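Local structure of N5-carboxyaminoimidazole ribonucleotide synthetase (Bacillus anthracis, 3QFF) at residues 209-214 against 240-245; 228-233 against 310-315; 287-292 against 359-364. The protein uses ATP and bicarbonate to convert 5-aminoimidazole ribonucleotide into N5-carboxyaminoimidazole ribonucleotide, a step of purine biosynthesis. All blocks are in the same frame, centred on the assembly; numbering follows the deposited sequence.

Contact 1: 209-214 against 240-245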
loop_
_atom_site.group_PDB
_atom_site.type_symbol
_atom_site.label_atom_id
_atom_site.label_comp_id
_atom_site.label_asym_id
_atom_site.label_seq_id
_atom_site.Cartn_x
_atom_site.Cartn_y
_atom_site.Cartn_z
ATOM N N THR A 209 -20.122 -0.179 9.319
ATOM C CA THR A 209 -19.353 0.960 9.838
ATOM C C THR A 209 -18.042 0.494 10.453
ATOM O O THR A 209 -17.972 -0.582 11.057
ATOM C CB THR A 209 -20.195 1.800 10.870
ATOM O OG1 THR A 209 -21.370 2.289 10.214
ATOM C CG2 THR A 209 -19.426 3.003 11.374
ATOM N N LYS A 210 -16.991 1.296 10.280
ATOM C CA LYS A 210 -15.729 1.077 10.980
ATOM C C LYS A 210 -15.230 2.430 11.420
ATOM O O LYS A 210 -15.433 3.422 10.723
ATOM C CB LYS A 210 -14.674 0.415 10.084
ATOM C CG LYS A 210 -14.949 -1.027 9.647
ATOM C CD LYS A 210 -14.751 -2.055 10.757
ATOM C CE LYS A 210 -15.294 -3.384 10.261
ATOM N NZ LYS A 210 -15.321 -4.412 11.309
ATOM N N VAL A 211 -14.559 2.464 12.568
ATOM C CA VAL A 211 -13.977 3.696 13.081
ATOM C C VAL A 211 -12.479 3.474 13.306
ATOM O O VAL A 211 -12.049 2.424 13.825
ATOM C CB VAL A 211 -14.661 4.155 14.386
ATOM C CG1 VAL A 211 -14.273 5.587 14.738
ATOM C CG2 VAL A 211 -16.173 4.061 14.242
ATOM N N PHE A 212 -11.688 4.443 12.883
ATOM C CA PHE A 212 -10.256 4.427 13.140
ATOM C C PHE A 212 -9.946 4.978 14.530
ATOM O O PHE A 212 -10.801 5.624 15.140
ATOM C CB PHE A 212 -9.521 5.232 12.074
ATOM C CG PHE A 212 -9.338 4.489 10.799
ATOM C CD1 PHE A 212 -10.188 4.735 9.711
ATOM C CD2 PHE A 212 -8.341 3.529 10.684
ATOM C CE1 PHE A 212 -10.011 4.047 8.504
ATOM C CE2 PHE A 212 -8.157 2.834 9.475
ATOM C CZ PHE A 212 -8.988 3.095 8.387
ATOM N N PRO A 213 -8.733 4.707 15.042
ATOM C CA PRO A 213 -8.386 5.195 16.389
ATOM C C PRO A 213 -8.299 6.718 16.424
ATOM O O PRO A 213 -8.030 7.348 15.389
ATOM C CB PRO A 213 -6.993 4.586 16.665
ATOM C CG PRO A 213 -6.767 3.557 15.604
ATOM C CD PRO A 213 -7.667 3.888 14.439
ATOM N N VAL A 214 -8.498 7.298 17.604
ATOM C CA VAL A 214 -8.375 8.731 17.788
ATOM C C VAL A 214 -6.935 9.217 17.549
ATOM O O VAL A 214 -5.994 8.698 18.135
ATOM C CB VAL A 214 -8.834 9.193 19.200
ATOM C CG1 VAL A 214 -8.849 10.718 19.268
ATOM C CG2 VAL A 214 -10.218 8.616 19.573
ATOM N N LYS A 240 -15.349 8.577 24.100
ATOM C CA LYS A 240 -16.274 9.661 23.788
ATOM C C LYS A 240 -16.128 10.171 22.343
ATOM O O LYS A 240 -17.124 10.314 21.627
ATOM C CB LYS A 240 -16.034 10.805 24.766
ATOM C CG LYS A 240 -17.142 11.817 24.877
ATOM C CD LYS A 240 -16.722 12.903 25.871
ATOM C CE LYS A 240 -17.885 13.342 26.741
ATOM N NZ LYS A 240 -17.484 14.473 27.608
ATOM N N ALA A 241 -14.889 10.451 21.924
ATOM C CA ALA A 241 -14.639 10.904 20.565
ATOM C C ALA A 241 -15.137 9.868 19.559
ATOM O O ALA A 241 -15.776 10.228 18.565
ATOM C CB ALA A 241 -13.138 11.209 20.353
ATOM N N ILE A 242 -14.863 8.592 19.836
ATOM C CA ILE A 242 -15.295 7.498 18.958
ATOM C C ILE A 242 -16.815 7.366 18.921
ATOM O O ILE A 242 -17.403 7.214 17.843
ATOM C CB ILE A 242 -14.625 6.157 19.334
ATOM C CG1 ILE A 242 -13.154 6.187 18.920
ATOM C CG2 ILE A 242 -15.297 4.989 18.628
ATOM C CD1 ILE A 242 -12.298 5.313 19.759
ATOM N N ALA A 243 -17.447 7.440 20.093
ATOM C CA ALA A 243 -18.911 7.396 20.163
ATOM C C ALA A 243 -19.539 8.544 19.364
ATOM O O ALA A 243 -20.494 8.337 18.619
ATOM C CB ALA A 243 -19.391 7.426 21.628
ATOM N N TYR A 244 -18.981 9.745 19.508
ATOM C CA TYR A 244 -19.503 10.936 18.812
ATOM C C TYR A 244 -19.448 10.748 17.300
ATOM O O TYR A 244 -20.423 11.049 16.582
ATOM C CB TYR A 244 -18.706 12.183 19.219
ATOM C CG TYR A 244 -19.049 12.769 20.579
ATOM C CD1 TYR A 244 -18.618 14.059 20.923
ATOM C CD2 TYR A 244 -19.807 12.059 21.512
ATOM C CE1 TYR A 244 -18.925 14.614 22.161
ATOM C CE2 TYR A 244 -20.132 12.619 22.761
ATOM C CZ TYR A 244 -19.683 13.901 23.069
ATOM O OH TYR A 244 -19.989 14.462 24.297
ATOM N N ALA A 245 -18.313 10.231 16.823
ATOM C CA ALA A 245 -18.116 9.962 15.397
ATOM C C ALA A 245 -19.125 8.954 14.849
ATOM O O ALA A 245 -19.692 9.162 13.777
ATOM C CB ALA A 245 -16.675 9.489 15.129
#
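Val211 and Ile242 mark the closest approach of the two backbones, with their CA atoms 7.1 Å apart. Residues 209-214 begin as a strand, and residues 240-245 are helical throughout. Inside the helix, Tyr244 N bonds to Lys240 O and Ala245 N to Ala241 O. No hydrogen bond links the two segments, so the contact rests on aliphatic side chains. Val211 and Val214 both direct their CB toward the helix, and Ile242 answers both with different branches. Its CG2 methyl meets Val211 CG1 at 4.1 Å. Its other branch, CG1 with CD1, lies against Val214 CG2, which is 3.9 Å from Ile242 CG1. Val211 CG1 is anti to its own backbone N (chi1 -167°), which brings this methyl, not CG2, to the isoleucine. Val214 has a similar torsion, but here CG2, beside the backbone N, does the touching. That methyl also reaches Ala241 CB at 4.0 Å and so bridges two successive helix residues. The valines and the isoleucine cross at a slant. Phe212 O is buried beside Ile242 CG1 and has no hydrogen-bonding partner in the model. The contact joins helix 235-251 to the large antiparallel sheet within the ATP-grasp region. Val211 also touches Val199 of the adjacent strand 195-203, and Ala245 of the helix rests on the same Val199. The CB of Phe212 points away from the helix, and its side chain touches Tyr285 and Gln297 of helix 294-303.

Contact 2: 228-233 against 310-315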
loop_
_atom_site.group_PDB
_atom_site.type_symbol
_atom_site.label_atom_id
_atom_site.label_comp_id
_atom_site.label_asym_id
_atom_site.label_seq_id
_atom_site.Cartn_x
_atom_site.Cartn_y
_atom_site.Cartn_z
ATOM N N ILE A 228 -0.686 12.220 15.905
ATOM C CA ILE A 228 -0.090 11.296 16.851
ATOM C C ILE A 228 -1.129 10.266 17.243
ATOM O O ILE A 228 -2.220 10.626 17.672
ATOM C CB ILE A 228 0.358 12.035 18.118
ATOM C CG1 ILE A 228 1.320 13.186 17.784
ATOM C CG2 ILE A 228 0.952 11.050 19.115
ATOM C CD1 ILE A 228 1.454 14.245 18.946
ATOM N N VAL A 229 -0.780 8.989 17.113
ATOM C CA VAL A 229 -1.716 7.910 17.356
ATOM C C VAL A 229 -0.996 6.789 18.113
ATOM O O VAL A 229 0.020 6.280 17.637
ATOM C CB VAL A 229 -2.291 7.359 16.028
ATOM C CG1 VAL A 229 -3.562 6.555 16.276
ATOM C CG2 VAL A 229 -2.560 8.496 15.039
ATOM N N PRO A 230 -1.524 6.379 19.283
ATOM C CA PRO A 230 -2.766 6.820 19.939
ATOM C C PRO A 230 -2.675 8.261 20.433
ATOM O O PRO A 230 -1.604 8.710 20.851
ATOM C CB PRO A 230 -2.903 5.852 21.128
ATOM C CG PRO A 230 -1.953 4.704 20.819
ATOM C CD PRO A 230 -0.834 5.342 20.068
ATOM N N ALA A 231 -3.776 8.998 20.328
ATOM C CA ALA A 231 -3.836 10.353 20.894
ATOM C C ALA A 231 -3.484 10.271 22.380
ATOM O O ALA A 231 -3.865 9.321 23.056
ATOM C CB ALA A 231 -5.234 10.958 20.700
ATOM N N ARG A 232 -2.745 11.252 22.882
ATOM C CA ARG A 232 -2.318 11.238 24.275
ATOM C C ARG A 232 -3.428 11.792 25.186
ATOM O O ARG A 232 -3.326 12.898 25.729
ATOM C CB ARG A 232 -0.983 11.979 24.443
ATOM C CG ARG A 232 0.169 11.330 23.635
ATOM C CD ARG A 232 1.453 12.157 23.632
ATOM N NE ARG A 232 1.300 13.418 22.912
ATOM C CZ ARG A 232 2.219 14.385 22.860
ATOM N NH1 ARG A 232 1.964 15.489 22.173
ATOM N NH2 ARG A 232 3.394 14.257 23.486
ATOM N N ILE A 233 -4.494 11.006 25.321
ATOM C CA ILE A 233 -5.683 11.407 26.063
ATOM C C ILE A 233 -6.181 10.232 26.902
ATOM O O ILE A 233 -5.769 9.093 26.677
ATOM C CB ILE A 233 -6.820 11.920 25.107
ATOM C CG1 ILE A 233 -7.234 10.826 24.110
ATOM C CG2 ILE A 233 -6.398 13.206 24.377
ATOM C CD1 ILE A 233 -8.286 11.247 23.115
ATOM N N THR A 310 -9.671 -1.861 11.423
ATOM C CA THR A 310 -9.040 -0.554 11.657
ATOM C C THR A 310 -8.081 -0.541 12.842
ATOM O O THR A 310 -7.691 0.535 13.324
ATOM C CB THR A 310 -10.078 0.528 11.910
ATOM O OG1 THR A 310 -10.850 0.155 13.053
ATOM C CG2 THR A 310 -10.981 0.697 10.695
ATOM N N ASN A 311 -7.713 -1.730 13.312
ATOM C CA ASN A 311 -6.775 -1.890 14.415
ATOM C C ASN A 311 -5.483 -1.137 14.200
ATOM O O ASN A 311 -4.906 -1.174 13.103
ATOM C CB ASN A 311 -6.443 -3.366 14.606
ATOM C CG ASN A 311 -7.663 -4.191 14.943
ATOM O OD1 ASN A 311 -8.383 -3.886 15.896
ATOM N ND2 ASN A 311 -7.907 -5.238 14.165
ATOM N N LEU A 312 -5.032 -0.467 15.255
ATOM C CA LEU A 312 -3.725 0.160 15.274
ATOM C C LEU A 312 -2.689 -0.932 15.548
ATOM O O LEU A 312 -2.695 -1.543 16.624
ATOM C CB LEU A 312 -3.641 1.251 16.346
ATOM C CG LEU A 312 -2.322 2.048 16.296
ATOM C CD1 LEU A 312 -2.250 2.944 15.055
ATOM C CD2 LEU A 312 -2.109 2.854 17.535
ATOM N N LEU A 313 -1.817 -1.170 14.572
ATOM C CA LEU A 313 -0.827 -2.239 14.663
ATOM C C LEU A 313 0.502 -1.768 15.249
ATOM O O LEU A 313 1.252 -2.571 15.794
ATOM C CB LEU A 313 -0.612 -2.894 13.292
ATOM C CG LEU A 313 -1.830 -3.571 12.648
ATOM C CD1 LEU A 313 -1.437 -4.225 11.325
ATOM C CD2 LEU A 313 -2.469 -4.592 13.590
ATOM N N LYS A 314 0.787 -0.475 15.128
ATOM C CA LYS A 314 1.949 0.148 15.773
ATOM C C LYS A 314 1.670 1.633 16.019
ATOM O O LYS A 314 0.995 2.272 15.208
ATOM C CB LYS A 314 3.211 -0.028 14.902
ATOM C CG LYS A 314 4.558 0.241 15.633
ATOM C CD LYS A 314 5.623 -0.778 15.237
ATOM C CE LYS A 314 7.035 -0.314 15.617
ATOM N NZ LYS A 314 8.068 -1.253 15.063
ATOM N N PRO A 315 2.192 2.196 17.134
ATOM C CA PRO A 315 2.067 3.642 17.339
ATOM C C PRO A 315 2.818 4.443 16.256
ATOM O O PRO A 315 3.841 3.984 15.733
ATOM C CB PRO A 315 2.672 3.855 18.738
ATOM C CG PRO A 315 2.505 2.532 19.430
ATOM C CD PRO A 315 2.716 1.513 18.333
#
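Leu312 and Pro315 are the two residues of 310-315 that touch 228-233, and they meet Val229 and Pro230 there. Leu312 comes first. With CG anti to the backbone N (chi1 -174°), the leucine extends toward 228-233 and presents both methyls there. CD1 meets Val229 CG1 at 4.0 Å. CD2 lies against the proline ring, 3.8 Å from Pro230 CD and equally near Pro230 CG. The leucine and this ring cross at about a right angle. The peptide bond between Val229 and Pro230 is cis, just where strand 223-229 ends. In the fold, 310-315 is the loop that leads from helix 294-303 into strand 316-322, which pairs antiparallel with strand 223-229. Val229 bonds through its backbone to Val316, the first residue of that strand. Further along, Leu313 faces the dimer interface and packs on Leu313 of the second subunit. Lys314 follows, and its NZ forms a salt bridge with Glu291 OE2 of the second subunit. Pro315 comes next and meets the cis-proline with CB. This atom is 4.0 Å from Pro230 CD, the same CD that Leu312 touches, and the two proline side chains approach at a slant. The backbones come close here as well: Pro315 CA lies 3.4 Å from Val229 O in a CA-H...O contact, bent to 125° at the hydrogen.

Contact 3: 287-292 against 359-364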
loop_
_atom_site.group_PDB
_atom_site.type_symbol
_atom_site.label_atom_id
_atom_site.label_comp_id
_atom_site.label_asym_id
_atom_site.label_seq_id
_atom_site.Cartn_x
_atom_site.Cartn_y
_atom_site.Cartn_z
ATOM N N GLN A 287 -2.043 4.515 6.618
ATOM C CA GLN A 287 -1.349 3.845 5.514
ATOM C C GLN A 287 -0.275 2.890 5.982
ATOM O O GLN A 287 0.012 1.904 5.310
ATOM C CB GLN A 287 -0.675 4.871 4.603
ATOM C CG GLN A 287 -1.613 5.572 3.633
ATOM C CD GLN A 287 -0.841 6.455 2.692
ATOM O OE1 GLN A 287 -0.049 7.317 3.118
ATOM N NE2 GLN A 287 -1.031 6.230 1.405
ATOM N N ASP A 288 0.360 3.215 7.104
ATOM C CA ASP A 288 1.463 2.394 7.598
ATOM C C ASP A 288 1.189 1.741 8.950
ATOM O O ASP A 288 1.792 0.723 9.279
ATOM C CB ASP A 288 2.766 3.215 7.597
ATOM C CG ASP A 288 3.172 3.647 6.190
ATOM O OD1 ASP A 288 3.435 2.753 5.352
ATOM O OD2 ASP A 288 3.211 4.871 5.908
ATOM N N ALA A 289 0.253 2.298 9.713
ATOM C CA ALA A 289 0.084 1.879 11.114
ATOM C C ALA A 289 -1.190 1.096 11.414
ATOM O O ALA A 289 -1.321 0.554 12.518
ATOM C CB ALA A 289 0.176 3.076 12.042
ATOM N N CYS A 290 -2.123 1.047 10.459
ATOM C CA CYS A 290 -3.383 0.330 10.668
ATOM C C CYS A 290 -3.523 -0.852 9.739
ATOM O O CYS A 290 -2.865 -0.940 8.709
ATOM C CB CYS A 290 -4.592 1.254 10.490
ATOM S SG CYS A 290 -4.789 2.436 11.804
ATOM N N GLU A 291 -4.435 -1.742 10.100
ATOM C CA GLU A 291 -4.712 -2.929 9.318
ATOM C C GLU A 291 -5.249 -2.628 7.897
ATOM O O GLU A 291 -4.951 -3.369 6.959
ATOM C CB GLU A 291 -5.657 -3.825 10.119
ATOM C CG GLU A 291 -5.696 -5.232 9.620
ATOM C CD GLU A 291 -6.421 -6.155 10.566
ATOM O OE1 GLU A 291 -7.141 -7.046 10.058
ATOM O OE2 GLU A 291 -6.284 -5.976 11.803
ATOM N N THR A 292 -6.019 -1.543 7.746
ATOM C CA THR A 292 -6.464 -1.022 6.440
ATOM C C THR A 292 -6.233 0.483 6.427
ATOM O O THR A 292 -6.471 1.139 7.427
ATOM C CB THR A 292 -8.001 -1.223 6.221
ATOM O OG1 THR A 292 -8.391 -2.541 6.609
ATOM C CG2 THR A 292 -8.381 -1.008 4.740
ATOM N N ASN A 359 5.379 8.790 7.856
ATOM C CA ASN A 359 4.860 8.084 9.010
ATOM C C ASN A 359 5.992 7.451 9.801
ATOM O O ASN A 359 6.675 6.531 9.312
ATOM C CB ASN A 359 3.856 7.015 8.563
ATOM C CG ASN A 359 2.534 7.617 8.129
ATOM O OD1 ASN A 359 2.131 8.676 8.629
ATOM N ND2 ASN A 359 1.860 6.966 7.196
ATOM N N ILE A 360 6.191 7.950 11.015
ATOM C CA ILE A 360 7.247 7.463 11.878
ATOM C C ILE A 360 6.651 6.468 12.858
ATOM O O ILE A 360 5.915 6.854 13.778
ATOM C CB ILE A 360 7.924 8.618 12.663
ATOM C CG1 ILE A 360 8.377 9.733 11.722
ATOM C CG2 ILE A 360 9.108 8.088 13.500
ATOM C CD1 ILE A 360 8.792 11.025 12.458
ATOM N N LEU A 361 6.982 5.196 12.659
ATOM C CA LEU A 361 6.464 4.103 13.468
ATOM C C LEU A 361 7.428 3.760 14.596
ATOM O O LEU A 361 8.640 3.673 14.381
ATOM C CB LEU A 361 6.228 2.870 12.585
ATOM C CG LEU A 361 4.815 2.515 12.093
ATOM C CD1 LEU A 361 4.117 3.656 11.376
ATOM C CD2 LEU A 361 4.902 1.303 11.186
ATOM N N ASN A 362 6.894 3.585 15.803
ATOM C CA ASN A 362 7.699 3.232 16.974
ATOM C C ASN A 362 6.809 2.677 18.068
ATOM O O ASN A 362 5.653 3.102 18.205
ATOM C CB ASN A 362 8.491 4.448 17.494
ATOM C CG ASN A 362 9.699 4.044 18.337
ATOM O OD1 ASN A 362 9.576 3.728 19.517
ATOM N ND2 ASN A 362 10.868 4.035 17.718
ATOM N N ASP A 363 7.337 1.731 18.848
ATOM C CA ASP A 363 6.612 1.200 20.008
ATOM C C ASP A 363 6.320 2.293 21.029
ATOM O O ASP A 363 5.329 2.225 21.747
ATOM C CB ASP A 363 7.393 0.074 20.692
ATOM C CG ASP A 363 7.404 -1.218 19.890
ATOM O OD1 ASP A 363 8.433 -1.924 19.949
ATOM O OD2 ASP A 363 6.399 -1.539 19.208
ATOM N N ASN A 364 7.189 3.295 21.097
ATOM C CA ASN A 364 6.991 4.410 22.024
ATOM C C ASN A 364 6.769 5.719 21.263
ATOM O O ASN A 364 7.617 6.157 20.477
ATOM C CB ASN A 364 8.158 4.486 23.039
ATOM C CG ASN A 364 8.038 5.659 24.022
ATOM O OD1 ASN A 364 7.534 6.734 23.685
ATOM N ND2 ASN A 364 8.530 5.455 25.244
#
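Asp288 meets Asn359 at a slant, and its OD2 accepts a hydrogen bond from Asn359 ND2 at 2.8 Å. The aspartate belongs to the short helix 286-289, in the ATP-grasp part of the chain. The asparagine lies on strand 354-361, in the C-terminal part and in the large antiparallel sheet. The contact therefore joins these two parts of the chain. The N-H...O angle of 164° makes the bond nearly straight. The donor reaches OD2 on its anti side, somewhat out of the carboxylate plane, while OD2 lies close to the amide plane of Asn359. The two flat groups are turned 74° against each other. The stronger partner of Asp288 OD2 is His342 NE2, outside the two segments, so two hydrogen bonds grip this oxygen. Asn359 ND2 is also bonded to His284 O. These bonds should limit rotation of the carboxylate and the amide. Beside them lies an apolar contact. Leu361 CD1 sits against Asp288 CB and Ala289 CB, each 4.0 Å away. Leu361 CD2 packs on the backbone instead, 3.7 Å from Asp288 O. Leu361 also packs on Glu291 of the second subunit. Beyond the strand the chain turns toward helix 365-374, with Asn364 as its N-cap. An Asx turn shapes this bend: Asn364 N bonds to Asn362 OD1 at 2.9 Å, in the carbonyl plane and on a lone pair.

Overall arrangement
All three contacts reach the same large antiparallel sheet. Contacts 2 and 3 are close neighbours, with centres about 8 Å apart. Contact 1 lies about 12 Å from contact 2 and about 18 Å from contact 3, centre to centre. Loop 310-315 ties the set together. Thr310 OG1 is hydrogen-bonded to Val211 O of contact 1 at 2.7 Å. Leu313 N bonds to Ala289 O of contact 3, also at 2.7 Å. Val214 O and Ala231 N, 3.1 Å apart, form a backbone hydrogen bond between contacts 1 and 2. Contacts 2 and 3 touch the second subunit, whereas contact 1 does not. The ADP pocket draws on 15 residues between 113 and 274, a span that holds contact 1 and 228-233 in sequence but not 310-315 or contact 3.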